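Local coordinates for insecticidal Delta-Endotoxin Cry8Ea1 (Bacillus Thuringiensis, PDB 3EB7), which kills the larvae of the underground pest Holotrichia parallela, probably by forming pores in gut membranes as other three-domain Cry toxins do, at residues I302-S307 with V419-N424; K199-Y204 with T265-F270; G338-K343 with S413-Y418. All blocks are in the same frame, centred on the assembly; numbering follows the deposited sequence.

Contact 1. Residues I302-S307 with V419-N424; sequences IGHQIS and VTFIRN
H304 reaches across from its strand to the backbone of V419, and this is the one hydrogen bond between the two segments. NE2 donates to V419 O at 2.8 Å. The oxygen lies near the imidazole plane, but the donor stands well above the carbonyl plane. With chi1 near 66° the ring is directed at strand 414-422. The other ring nitrogen, ND1, bonds to W301 NE1, so both nitrogens are engaged and the ring rotation is fixed.

Ring contacts come next. H304 and F421 pass each other in opposite directions, and their ring planes are at 90°. CE1 of H304 comes 3.5 Å from F421 CB. F421 CE2 approaches I302 O at 3.4 Å, and W301 stacks on the F421 ring.

I306 CD1 and V419 CG2 make an apolar contact, 4.2 Å apart. At the other end the R423 guanidinium lies with one face over I302 CB. CG2 of I302 is 3.6 Å from R423 NH1. The charge of R423 is met by D426.

I302 and G303 form a classic beta bulge opposite Y286. The strand axes are 8.0 Å apart and run roughly antiparallel, at 150°. No backbone hydrogen bond joins them. This is face-to-face packing of strands from two antiparallel sheets, as expected in the beta-prism domain II of Cry toxins.

Contact 2. Residues K199-Y204 with T265-F270; sequences KQWVEY and TLESTF
W201 packs one face of its indole against L266 and F270, while its ring nitrogen reaches E267. It has the largest buried area of the contact. Its CG is anti to the backbone N, which carries the indole across to helix 263-270. L266 CB stands over the five-membered ring, 3.8 Å from its centroid, in a CH-pi contact. F270 CD1 lies over the same face, above the CZ3 and CH2 side of the six-membered ring, 3.6 Å from W201 CH2. The F270 ring is inclined to the indole at 52°.

E267 comes second. Its chain bends at chi2 (69°) and brings the carboxylate to the indole edge. W201 NE1 donates to the anti lone pair of E267 OE1, at 2.7 Å. The oxygen is somewhat tilted from the indole plane. The same oxygen is 3.8 Å from Y204 CE1. R208 forms a salt bridge with E267 OE2, so both carboxylate oxygens have partners on helix 198-220.

F263 meets both W201 and Y204 edge-to-face. The helix segments cross at -55°, with axes 10.3 Å apart. The arrangement is a helix-helix interface between the N-terminal helical domain and the domain that follows it in this three-domain Cry toxin.

Contact 3. Residues G338-K343 with S413-Y418; sequences GFDVYK and SHRLNY
The guanidinium of R415 meets the D340 carboxylate at its edge. NE donates to D340 OD1 at 2.9 Å, and OD1 lies in the guanidinium plane. The carboxylate is turned differently: NE approaches OD1 from above the carboxylate plane, and the two flat groups are 56° apart. Water 2 lies at the same guanidinium's edge, accepting from R415 NH2 and donating to D340 OD2 at 2.6 Å. The ion pair is thus both direct and water-bridged. R415 bends at chi3 (78°), which turns NE to the acid. At the edge of the H414 ring, ND1 donates to S413 OG, in the ring plane.

Both charged groups have further partners. D340 OD1 also pairs with R439, and OD2 bonds to Y412 OH. R415 NH1 bonds to T433 OG1 and H434 O. This network probably keeps the buried carboxylate ionised.

The backbones meet at one direct hydrogen bond. L416 N donates to V341 O at 3.0 Å. R415 CA adds a CA-H...O contact to the same oxygen at 3.3 Å. Water 1 bridges F339 O, V341 N and L416 O. The side chains of V341 and L416 run side by side, with CB to CB at 3.8 Å.

The strand axes come within 4.6 Å at an angle of 116°, so the pairing is brief. Strand 340-352 pairs with 357-369 on its own sheet, from D340 onward, with a bulge at Y342 and K343 opposite D367. Strand 414-422 pairs with 427-434, and L416 touches F430 there. The contact therefore sits where two antiparallel sheets meet.

All three contacts are largely buried. Contact 1 ends at the partly exposed R423, and contact 2 includes the partly exposed Y204 and E267. Contacts 1 and 3 share strand 414-422, which packs on strand 296-310 at one end and meets strand 340-352 at the other. I306 of contact 1 touches Y418 of contact 3. Contact 2 joins helices from two domains. It touches contact 1 through a probable hydrogen bond from T420 OG1 to F270 O and through I422 packing on L266. It does not touch contact 3. Contact 1 is side-chain packing between sheets with one histidine-to-backbone bond, contact 2 centres on one indole, and contact 3 combines an ion pair, waters and a backbone bond.

Contact 1. Residues I302-S307 with V419-N424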
loop_
_atom_site.group_PDB
_atom_site.type_symbol
_atom_site.label_atom_id
_atom_site.label_comp_id
_atom_site.label_asym_id
_atom_site.label_seq_id
_atom_site.Cartn_x
_atom_site.Cartn_y
_atom_site.Cartn_z
ATOM N N ILE A 302 29.987 1.307 3.017
ATOM C CA ILE A 302 30.456 1.886 1.741
ATOM C C ILE A 302 29.979 1.141 0.472
ATOM O O ILE A 302 30.239 1.590 -0.644
ATOM C CB ILE A 302 32.014 2.045 1.656
ATOM C CG1 ILE A 302 32.710 0.674 1.720
ATOM C CG2 ILE A 302 32.527 2.997 2.697
ATOM C CD1 ILE A 302 34.244 0.706 1.421
ATOM N N GLY A 303 29.296 0.016 0.641
ATOM C CA GLY A 303 28.756 -0.750 -0.483
ATOM C C GLY A 303 28.074 -1.987 0.052
ATOM O O GLY A 303 28.251 -2.336 1.226
ATOM N N HIS A 304 27.261 -2.636 -0.775
ATOM C CA HIS A 304 26.590 -3.882 -0.396
ATOM C C HIS A 304 26.243 -4.712 -1.607
ATOM O O HIS A 304 26.212 -4.238 -2.742
ATOM C CB HIS A 304 25.334 -3.636 0.465
ATOM C CG HIS A 304 24.216 -2.929 -0.241
ATOM N ND1 HIS A 304 24.127 -1.553 -0.306
ATOM C CD2 HIS A 304 23.117 -3.408 -0.874
ATOM C CE1 HIS A 304 23.041 -1.216 -0.978
ATOM N NE2 HIS A 304 22.392 -2.319 -1.309
ATOM N N GLN A 305 25.974 -5.971 -1.333
ATOM C CA GLN A 305 25.548 -6.930 -2.321
ATOM C C GLN A 305 24.224 -7.461 -1.799
ATOM O O GLN A 305 24.105 -7.846 -0.645
ATOM C CB GLN A 305 26.616 -8.028 -2.432
ATOM C CG GLN A 305 26.616 -8.728 -3.748
ATOM C CD GLN A 305 27.243 -10.107 -3.714
ATOM O OE1 GLN A 305 28.206 -10.351 -4.409
ATOM N NE2 GLN A 305 26.689 -11.011 -2.927
ATOM N N ILE A 306 23.200 -7.437 -2.610
ATOM C CA ILE A 306 21.881 -7.799 -2.129
ATOM C C ILE A 306 21.255 -8.830 -3.046
ATOM O O ILE A 306 21.337 -8.712 -4.268
ATOM C CB ILE A 306 20.948 -6.532 -1.959
ATOM C CG1 ILE A 306 19.554 -6.943 -1.432
ATOM C CG2 ILE A 306 20.850 -5.703 -3.273
ATOM C CD1 ILE A 306 18.749 -5.775 -0.894
ATOM N N SER A 307 20.637 -9.851 -2.454
ATOM C CA SER A 307 19.934 -10.873 -3.218
ATOM C C SER A 307 18.480 -10.837 -2.836
ATOM O O SER A 307 18.132 -10.700 -1.640
ATOM C CB SER A 307 20.505 -12.278 -2.953
ATOM O OG SER A 307 21.861 -12.394 -3.367
ATOM N N VAL A 419 17.483 -2.657 -0.432
ATOM C CA VAL A 419 18.383 -1.554 -0.119
ATOM C C VAL A 419 19.081 -1.049 -1.394
ATOM O O VAL A 419 19.753 -1.820 -2.106
ATOM C CB VAL A 419 19.484 -1.989 0.890
ATOM C CG1 VAL A 419 20.195 -0.775 1.466
ATOM C CG2 VAL A 419 18.904 -2.839 2.058
ATOM N N THR A 420 18.923 0.252 -1.674
ATOM C CA THR A 420 19.682 0.955 -2.714
ATOM C C THR A 420 20.660 1.925 -2.049
ATOM O O THR A 420 20.619 2.119 -0.836
ATOM C CB THR A 420 18.767 1.703 -3.673
ATOM O OG1 THR A 420 17.994 2.664 -2.927
ATOM C CG2 THR A 420 17.832 0.694 -4.353
ATOM N N PHE A 421 21.539 2.542 -2.826
ATOM C CA PHE A 421 22.672 3.217 -2.223
ATOM C C PHE A 421 23.255 4.226 -3.201
ATOM O O PHE A 421 23.176 4.015 -4.415
ATOM C CB PHE A 421 23.693 2.127 -1.815
ATOM C CG PHE A 421 24.884 2.612 -1.022
ATOM C CD1 PHE A 421 24.807 2.795 0.349
ATOM C CD2 PHE A 421 26.114 2.784 -1.641
ATOM C CE1 PHE A 421 25.931 3.244 1.088
ATOM C CE2 PHE A 421 27.238 3.211 -0.913
ATOM C CZ PHE A 421 27.148 3.441 0.448
ATOM N N ILE A 422 23.782 5.339 -2.679
ATOM C CA ILE A 422 24.696 6.208 -3.420
ATOM C C ILE A 422 25.968 6.361 -2.592
ATOM O O ILE A 422 25.942 6.158 -1.379
ATOM C CB ILE A 422 24.096 7.637 -3.709
ATOM C CG1 ILE A 422 23.819 8.387 -2.398
ATOM C CG2 ILE A 422 22.847 7.539 -4.545
ATOM C CD1 ILE A 422 23.270 9.807 -2.550
ATOM N N ARG A 423 27.055 6.757 -3.256
ATOM C CA ARG A 423 28.368 7.040 -2.660
ATOM C C ARG A 423 28.599 8.543 -2.585
ATOM O O ARG A 423 28.036 9.285 -3.382
ATOM C CB ARG A 423 29.483 6.462 -3.543
ATOM C CG ARG A 423 30.016 5.077 -3.121
ATOM C CD ARG A 423 30.752 5.184 -1.817
ATOM N NE ARG A 423 32.073 4.606 -1.894
ATOM C CZ ARG A 423 33.039 4.767 -0.992
ATOM N NH1 ARG A 423 32.873 5.506 0.117
ATOM N NH2 ARG A 423 34.195 4.170 -1.234
ATOM N N ASN A 424 29.462 8.978 -1.647
ATOM C CA ASN A 424 29.874 10.388 -1.493
ATOM C C ASN A 424 28.775 11.375 -1.776
ATOM O O ASN A 424 28.803 12.008 -2.842
ATOM C CB ASN A 424 31.030 10.769 -2.428
ATOM C CG ASN A 424 32.099 9.726 -2.507
ATOM O OD1 ASN A 424 32.727 9.573 -3.571
ATOM N ND2 ASN A 424 32.334 9.000 -1.406
#

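Contact 2. Residues K199-Y204 with T265-F270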
loop_
_atom_site.group_PDB
_atom_site.type_symbol
_atom_site.label_atom_id
_atom_site.label_comp_id
_atom_site.label_asym_id
_atom_site.label_seq_id
_atom_site.Cartn_x
_atom_site.Cartn_y
_atom_site.Cartn_z
ATOM N N LYS A 199 17.702 17.637 -1.472
ATOM C CA LYS A 199 16.824 17.991 -0.380
ATOM C C LYS A 199 15.399 17.923 -0.883
ATOM O O LYS A 199 14.543 17.311 -0.241
ATOM C CB LYS A 199 17.141 19.399 0.117
ATOM C CG LYS A 199 16.256 19.931 1.248
ATOM C CD LYS A 199 16.665 21.342 1.579
ATOM C CE LYS A 199 15.634 22.050 2.489
ATOM N NZ LYS A 199 16.082 22.131 3.900
ATOM N N GLN A 200 15.143 18.533 -2.043
ATOM C CA GLN A 200 13.843 18.416 -2.688
ATOM C C GLN A 200 13.468 16.962 -2.949
ATOM O O GLN A 200 12.338 16.581 -2.760
ATOM C CB GLN A 200 13.869 19.187 -3.981
ATOM C CG GLN A 200 13.840 20.715 -3.752
ATOM C CD GLN A 200 14.137 21.492 -5.010
ATOM O OE1 GLN A 200 14.850 21.025 -5.890
ATOM N NE2 GLN A 200 13.609 22.700 -5.090
ATOM N N TRP A 201 14.422 16.128 -3.369
ATOM C CA TRP A 201 14.098 14.722 -3.552
ATOM C C TRP A 201 13.569 14.068 -2.238
ATOM O O TRP A 201 12.571 13.359 -2.251
ATOM C CB TRP A 201 15.273 13.955 -4.157
ATOM C CG TRP A 201 14.814 12.591 -4.531
ATOM C CD1 TRP A 201 14.327 12.185 -5.742
ATOM C CD2 TRP A 201 14.768 11.439 -3.664
ATOM N NE1 TRP A 201 13.967 10.859 -5.670
ATOM C CE2 TRP A 201 14.249 10.377 -4.417
ATOM C CE3 TRP A 201 15.130 11.216 -2.326
ATOM C CZ2 TRP A 201 14.074 9.099 -3.884
ATOM C CZ3 TRP A 201 14.945 9.943 -1.779
ATOM C CH2 TRP A 201 14.427 8.903 -2.561
ATOM N N VAL A 202 14.241 14.327 -1.115
ATOM C CA VAL A 202 13.778 13.823 0.214
ATOM C C VAL A 202 12.311 14.208 0.498
ATOM O O VAL A 202 11.511 13.372 0.938
ATOM C CB VAL A 202 14.729 14.294 1.361
ATOM C CG1 VAL A 202 14.208 13.862 2.746
ATOM C CG2 VAL A 202 16.109 13.763 1.138
ATOM N N GLU A 203 11.962 15.451 0.190
ATOM C CA GLU A 203 10.607 15.978 0.379
ATOM C C GLU A 203 9.591 15.300 -0.522
ATOM O O GLU A 203 8.492 14.901 -0.098
ATOM C CB GLU A 203 10.605 17.498 0.150
ATOM C CG GLU A 203 11.534 18.220 1.158
ATOM C CD GLU A 203 11.868 19.683 0.796
ATOM O OE1 GLU A 203 12.456 20.353 1.654
ATOM O OE2 GLU A 203 11.561 20.170 -0.313
ATOM N N TYR A 204 9.986 15.146 -1.777
ATOM C CA TYR A 204 9.131 14.554 -2.794
ATOM C C TYR A 204 8.855 13.085 -2.424
ATOM O O TYR A 204 7.727 12.625 -2.418
ATOM C CB TYR A 204 9.902 14.696 -4.132
ATOM C CG TYR A 204 9.358 13.960 -5.322
ATOM C CD1 TYR A 204 9.715 12.626 -5.568
ATOM C CD2 TYR A 204 8.482 14.595 -6.205
ATOM C CE1 TYR A 204 9.229 11.941 -6.687
ATOM C CE2 TYR A 204 7.994 13.946 -7.310
ATOM C CZ TYR A 204 8.374 12.617 -7.567
ATOM O OH TYR A 204 7.863 11.977 -8.699
ATOM N N THR A 265 19.077 12.243 -10.595
ATOM C CA THR A 265 20.053 11.191 -10.299
ATOM C C THR A 265 19.578 10.320 -9.113
ATOM O O THR A 265 19.701 9.106 -9.155
ATOM C CB THR A 265 21.408 11.810 -9.978
ATOM O OG1 THR A 265 21.767 12.751 -11.009
ATOM C CG2 THR A 265 22.477 10.764 -9.824
ATOM N N LEU A 266 19.036 10.938 -8.063
ATOM C CA LEU A 266 18.492 10.187 -6.914
ATOM C C LEU A 266 17.274 9.327 -7.282
ATOM O O LEU A 266 17.190 8.175 -6.860
ATOM C CB LEU A 266 18.136 11.106 -5.735
ATOM C CG LEU A 266 19.317 11.857 -5.106
ATOM C CD1 LEU A 266 18.883 12.422 -3.777
ATOM C CD2 LEU A 266 20.577 10.900 -4.907
ATOM N N GLU A 267 16.346 9.894 -8.039
ATOM C CA GLU A 267 15.143 9.166 -8.429
ATOM C C GLU A 267 15.503 7.926 -9.265
ATOM O O GLU A 267 14.953 6.853 -9.068
ATOM C CB GLU A 267 14.152 10.076 -9.182
ATOM C CG GLU A 267 12.814 9.418 -9.525
ATOM C CD GLU A 267 11.888 9.125 -8.293
ATOM O OE1 GLU A 267 12.158 9.587 -7.161
ATOM O OE2 GLU A 267 10.855 8.433 -8.467
ATOM N N SER A 268 16.467 8.059 -10.155
ATOM C CA SER A 268 16.866 6.920 -10.974
ATOM C C SER A 268 17.853 5.937 -10.270
ATOM O O SER A 268 18.066 4.821 -10.733
ATOM C CB SER A 268 17.352 7.418 -12.345
ATOM O OG SER A 268 18.741 7.594 -12.300
ATOM N N THR A 269 18.392 6.322 -9.113
ATOM C CA THR A 269 19.321 5.462 -8.373
ATOM C C THR A 269 18.738 4.876 -7.071
ATOM O O THR A 269 18.963 3.683 -6.787
ATOM C CB THR A 269 20.642 6.199 -8.043
ATOM O OG1 THR A 269 21.132 6.902 -9.196
ATOM C CG2 THR A 269 21.681 5.251 -7.555
ATOM N N PHE A 270 18.023 5.691 -6.279
ATOM C CA PHE A 270 17.424 5.212 -5.033
ATOM C C PHE A 270 16.212 4.278 -5.221
ATOM O O PHE A 270 15.945 3.416 -4.369
ATOM C CB PHE A 270 16.984 6.370 -4.164
ATOM C CG PHE A 270 18.065 6.946 -3.294
ATOM C CD1 PHE A 270 17.964 8.256 -2.843
ATOM C CD2 PHE A 270 19.171 6.194 -2.913
ATOM C CE1 PHE A 270 18.922 8.803 -2.001
ATOM C CE2 PHE A 270 20.145 6.732 -2.052
ATOM C CZ PHE A 270 20.030 8.026 -1.604
#

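Contact 3. Residues G338-K343 with S413-Y418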
loop_
_atom_site.group_PDB
_atom_site.type_symbol
_atom_site.label_atom_id
_atom_site.label_comp_id
_atom_site.label_asym_id
_atom_site.label_seq_id
_atom_site.Cartn_x
_atom_site.Cartn_y
_atom_site.Cartn_z
ATOM N N GLY A 338 13.306 -16.074 4.158
ATOM C CA GLY A 338 12.107 -16.312 4.935
ATOM C C GLY A 338 11.832 -15.337 6.059
ATOM O O GLY A 338 10.791 -15.417 6.686
ATOM N N PHE A 339 12.760 -14.422 6.321
ATOM C CA PHE A 339 12.624 -13.440 7.404
ATOM C C PHE A 339 11.929 -12.140 6.983
ATOM O O PHE A 339 12.344 -11.456 6.021
ATOM C CB PHE A 339 14.008 -13.047 7.971
ATOM C CG PHE A 339 14.544 -13.986 9.040
ATOM C CD1 PHE A 339 15.642 -14.799 8.775
ATOM C CD2 PHE A 339 13.971 -14.024 10.312
ATOM C CE1 PHE A 339 16.149 -15.661 9.733
ATOM C CE2 PHE A 339 14.492 -14.893 11.320
ATOM C CZ PHE A 339 15.590 -15.710 11.016
ATOM N N ASP A 340 10.898 -11.801 7.752
ATOM C CA ASP A 340 10.309 -10.489 7.793
ATOM C C ASP A 340 11.115 -9.624 8.758
ATOM O O ASP A 340 11.049 -9.837 9.988
ATOM C CB ASP A 340 8.864 -10.585 8.307
ATOM C CG ASP A 340 7.873 -11.063 7.225
ATOM O OD1 ASP A 340 8.252 -11.274 6.058
ATOM O OD2 ASP A 340 6.695 -11.265 7.551
ATOM N N VAL A 341 11.894 -8.685 8.213
ATOM C CA VAL A 341 12.488 -7.633 9.008
ATOM C C VAL A 341 11.440 -6.528 9.260
ATOM O O VAL A 341 11.116 -5.764 8.379
ATOM C CB VAL A 341 13.721 -7.070 8.328
ATOM C CG1 VAL A 341 14.306 -5.941 9.131
ATOM C CG2 VAL A 341 14.752 -8.173 8.142
ATOM N N TYR A 342 10.906 -6.472 10.475
ATOM C CA TYR A 342 9.827 -5.539 10.795
ATOM C C TYR A 342 10.285 -4.183 11.344
ATOM O O TYR A 342 9.491 -3.262 11.441
ATOM C CB TYR A 342 8.792 -6.214 11.712
ATOM C CG TYR A 342 9.358 -6.759 12.993
ATOM C CD1 TYR A 342 9.463 -5.949 14.140
ATOM C CD2 TYR A 342 9.814 -8.080 13.063
ATOM C CE1 TYR A 342 10.040 -6.454 15.338
ATOM C CE2 TYR A 342 10.373 -8.591 14.248
ATOM C CZ TYR A 342 10.470 -7.782 15.377
ATOM O OH TYR A 342 11.034 -8.300 16.526
ATOM N N LYS A 343 11.561 -4.054 11.691
ATOM C CA LYS A 343 12.071 -2.792 12.222
ATOM C C LYS A 343 13.549 -2.704 11.985
ATOM O O LYS A 343 14.266 -3.685 12.121
ATOM C CB LYS A 343 11.791 -2.662 13.720
ATOM C CG LYS A 343 12.442 -1.417 14.358
ATOM C CD LYS A 343 11.761 -1.036 15.652
ATOM C CE LYS A 343 12.613 -1.233 16.844
ATOM N NZ LYS A 343 13.049 0.061 17.413
ATOM N N SER A 413 3.401 -3.528 10.108
ATOM C CA SER A 413 2.645 -3.283 8.873
ATOM C C SER A 413 3.458 -3.558 7.604
ATOM O O SER A 413 2.864 -3.814 6.560
ATOM C CB SER A 413 2.064 -1.871 8.856
ATOM O OG SER A 413 3.078 -0.892 9.023
ATOM N N HIS A 414 4.793 -3.535 7.711
ATOM C CA HIS A 414 5.711 -3.663 6.581
ATOM C C HIS A 414 6.908 -4.489 6.946
ATOM O O HIS A 414 7.190 -4.705 8.131
ATOM C CB HIS A 414 6.189 -2.277 6.078
ATOM C CG HIS A 414 5.089 -1.449 5.496
ATOM N ND1 HIS A 414 4.105 -0.865 6.276
ATOM C CD2 HIS A 414 4.779 -1.153 4.208
ATOM C CE1 HIS A 414 3.253 -0.216 5.497
ATOM N NE2 HIS A 414 3.647 -0.370 4.237
ATOM N N ARG A 415 7.594 -4.978 5.905
ATOM C CA ARG A 415 8.820 -5.768 6.056
ATOM C C ARG A 415 9.857 -5.151 5.129
ATOM O O ARG A 415 9.469 -4.555 4.110
ATOM C CB ARG A 415 8.566 -7.225 5.669
ATOM C CG ARG A 415 8.264 -7.388 4.200
ATOM C CD ARG A 415 8.225 -8.810 3.794
ATOM N NE ARG A 415 6.971 -9.447 4.172
ATOM C CZ ARG A 415 5.780 -9.186 3.640
ATOM N NH1 ARG A 415 5.649 -8.305 2.652
ATOM N NH2 ARG A 415 4.717 -9.839 4.082
ATOM N N LEU A 416 11.149 -5.291 5.465
ATOM C CA LEU A 416 12.235 -4.788 4.614
ATOM C C LEU A 416 12.268 -5.605 3.320
ATOM O O LEU A 416 12.257 -6.848 3.364
ATOM C CB LEU A 416 13.608 -4.847 5.308
ATOM C CG LEU A 416 14.805 -4.261 4.522
ATOM C CD1 LEU A 416 14.582 -2.753 4.318
ATOM C CD2 LEU A 416 16.143 -4.533 5.249
ATOM N N ASN A 417 12.332 -4.904 2.188
ATOM C CA ASN A 417 12.317 -5.538 0.900
ATOM C C ASN A 417 13.645 -5.396 0.153
ATOM O O ASN A 417 14.092 -6.331 -0.508
ATOM C CB ASN A 417 11.159 -4.959 0.059
ATOM C CG ASN A 417 11.045 -5.586 -1.347
ATOM O OD1 ASN A 417 11.443 -6.723 -1.586
ATOM N ND2 ASN A 417 10.520 -4.833 -2.262
ATOM N N TYR A 418 14.277 -4.235 0.242
ATOM C CA TYR A 418 15.440 -3.965 -0.560
ATOM C C TYR A 418 16.234 -2.791 0.027
ATOM O O TYR A 418 15.728 -2.038 0.874
ATOM C CB TYR A 418 14.987 -3.663 -2.005
ATOM C CG TYR A 418 15.962 -4.137 -3.067
ATOM C CD1 TYR A 418 16.019 -5.487 -3.443
ATOM C CD2 TYR A 418 16.826 -3.230 -3.694
ATOM C CE1 TYR A 418 16.947 -5.913 -4.425
ATOM C CE2 TYR A 418 17.741 -3.643 -4.677
ATOM C CZ TYR A 418 17.794 -4.971 -5.023
ATOM O OH TYR A 418 18.699 -5.366 -5.969
HETATM O O HOH W 1 11.804 -8.813 5.396
HETATM O O HOH W 2 4.729 -12.143 6.018
#